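Local coordinates for protein putative alkaline phosphatase (Pseudomonas fluorescens, PDB 4F18) that probably binds phosphate as the solute-binding component of a PstSACB-type ABC transporter that imports it, at residues V107-Q112 with D126-S131. Residues are numbered along the deposited sequence; the frame is centred on the assembly and turned at random.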
loop_
_atom_site.group_PDB
_atom_site.type_symbol
_atom_site.label_atom_id
_atom_site.label_comp_id
_atom_site.label_asym_id
_atom_site.label_seq_id
_atom_site.Cartn_x
_atom_site.Cartn_y
_atom_site.Cartn_z
ATOM N N VAL A 107 2.598 -14.483 -20.454
ATOM C CA VAL A 107 3.741 -13.605 -20.174
ATOM C C VAL A 107 4.216 -13.887 -18.759
ATOM O O VAL A 107 3.459 -13.727 -17.791
ATOM C CB VAL A 107 3.383 -12.137 -20.360
ATOM C CG1 VAL A 107 4.507 -11.203 -19.923
ATOM C CG2 VAL A 107 3.000 -11.889 -21.818
ATOM N N ASP A 108 5.475 -14.305 -18.656
ATOM C CA ASP A 108 6.065 -14.678 -17.396
ATOM C C ASP A 108 7.413 -14.000 -17.311
ATOM O O ASP A 108 8.322 -14.348 -18.062
ATOM C CB ASP A 108 6.168 -16.194 -17.266
ATOM C CG ASP A 108 6.635 -16.753 -15.921
ATOM O OD1 ASP A 108 6.973 -15.996 -15.014
ATOM O OD2 ASP A 108 6.667 -18.057 -15.833
ATOM N N LEU A 109 7.540 -13.022 -16.439
ATOM C CA LEU A 109 8.767 -12.253 -16.282
ATOM C C LEU A 109 9.694 -12.919 -15.287
ATOM O O LEU A 109 9.303 -13.246 -14.177
ATOM C CB LEU A 109 8.434 -10.846 -15.780
ATOM C CG LEU A 109 7.657 -9.959 -16.695
ATOM C CD1 LEU A 109 7.072 -8.806 -15.975
ATOM C CD2 LEU A 109 8.526 -9.475 -17.827
ATOM N N SER A 110 10.965 -13.074 -15.678
ATOM C CA SER A 110 11.967 -13.275 -14.645
ATOM C C SER A 110 12.112 -11.956 -13.846
ATOM O O SER A 110 11.765 -10.885 -14.322
ATOM C CB SER A 110 13.293 -13.679 -15.231
ATOM O OG SER A 110 13.832 -12.590 -15.934
ATOM N N VAL A 111 12.662 -12.057 -12.634
ATOM C CA VAL A 111 12.920 -10.854 -11.886
ATOM C C VAL A 111 13.870 -9.948 -12.652
ATOM O O VAL A 111 13.665 -8.731 -12.694
ATOM C CB VAL A 111 13.423 -11.201 -10.466
ATOM C CG1 VAL A 111 13.917 -9.989 -9.729
ATOM C CG2 VAL A 111 12.328 -11.892 -9.663
ATOM N N GLN A 112 14.910 -10.483 -13.298
ATOM C CA GLN A 112 15.792 -9.648 -14.034
ATOM C C GLN A 112 15.122 -9.006 -15.245
ATOM O O GLN A 112 15.421 -7.856 -15.570
ATOM C CB GLN A 112 17.075 -10.377 -14.434
ATOM C CG GLN A 112 17.942 -10.703 -13.228
ATOM C CD GLN A 112 18.238 -9.470 -12.399
ATOM O OE1 GLN A 112 18.786 -8.525 -12.937
ATOM N NE2 GLN A 112 17.916 -9.474 -11.095
ATOM N N ASP A 126 9.881 -8.618 -27.587
ATOM C CA ASP A 126 10.779 -9.629 -28.036
ATOM C C ASP A 126 11.786 -9.984 -26.933
ATOM O O ASP A 126 12.270 -11.138 -26.849
ATOM C CB ASP A 126 11.624 -9.178 -29.278
ATOM C CG ASP A 126 10.793 -8.475 -30.345
ATOM O OD1 ASP A 126 10.120 -7.459 -30.061
ATOM O OD2 ASP A 126 10.924 -8.922 -31.516
ATOM N N GLY A 127 12.093 -8.926 -26.153
ATOM C CA GLY A 127 13.083 -9.019 -25.141
ATOM C C GLY A 127 12.627 -9.669 -23.859
ATOM O O GLY A 127 13.429 -9.812 -22.943
ATOM N N ILE A 128 11.360 -10.055 -23.796
ATOM C CA ILE A 128 10.801 -10.867 -22.732
ATOM C C ILE A 128 10.768 -12.293 -23.250
ATOM O O ILE A 128 9.990 -12.601 -24.193
ATOM C CB ILE A 128 9.449 -10.376 -22.278
ATOM C CG1 ILE A 128 9.538 -8.976 -21.669
ATOM C CG2 ILE A 128 8.884 -11.354 -21.252
ATOM C CD1 ILE A 128 8.208 -8.314 -21.484
ATOM N N SER A 129 11.497 -13.238 -22.670
ATOM C CA SER A 129 11.626 -14.509 -23.300
ATOM C C SER A 129 10.300 -15.284 -23.208
ATOM O O SER A 129 9.585 -15.269 -22.220
ATOM C CB SER A 129 12.795 -15.294 -22.707
ATOM O OG SER A 129 12.491 -15.688 -21.347
ATOM N N GLY A 130 10.031 -15.988 -24.314
ATOM C CA GLY A 130 8.836 -16.781 -24.370
ATOM C C GLY A 130 7.529 -16.022 -24.434
ATOM O O GLY A 130 6.490 -16.602 -24.169
ATOM N N SER A 131 7.548 -14.762 -24.772
ATOM C CA SER A 131 6.364 -13.903 -24.668
ATOM C C SER A 131 5.370 -14.073 -25.809
ATOM O O SER A 131 4.225 -13.629 -25.667
ATOM C CB SER A 131 6.770 -12.415 -24.594
ATOM O OG SER A 131 7.232 -12.011 -25.854
HETATM O O HOH W 1 6.802 -14.959 -21.228
#
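I128 meets the CD2 methyl of L109 with both of its branches, as modelled in one of its two conformers. Its CB bond is directed at 107-112, yet CB itself stands back from L109 CD2 by 4.6 Å. From there the side chain forks. CG2, anti to the backbone N, reaches L109 CD2 at 3.9 Å and also approaches the carbonyl O of D108. CG1 lies anti to the carbonyl carbon (chi1 -63°). This course takes CG1 past L109 CD2 at 4.0 Å. At the tip, I128 CD1 ends 3.9 Å from L109 CD2. L109 CD2 thus faces the fork formed by the two branches, and the L109 side chain also touches L114 of helix 111-119 and A227.

The contact joins strand 108-109, paired in parallel with strand 228-229, to the loop that follows helix 111-119 within the periplasmic-binding-protein fold. In that loop I128 to S131 make a type II beta turn, with G130 at its third position (phi 70°) and a weak bond from S131 N to I128 O at 3.3 Å.

Beside the apolar patch a single water spans the gap between the two backbones. D108 N donates to it at 3.0 Å. The water donates onward to S129 O, again at 3.0 Å. K231 NZ bonds to D108 O and, in the S129 conformer given, to S129 OG as well, while the carboxylate of D108 turns away from the turn, where OD2 takes the backbone N-H of G239.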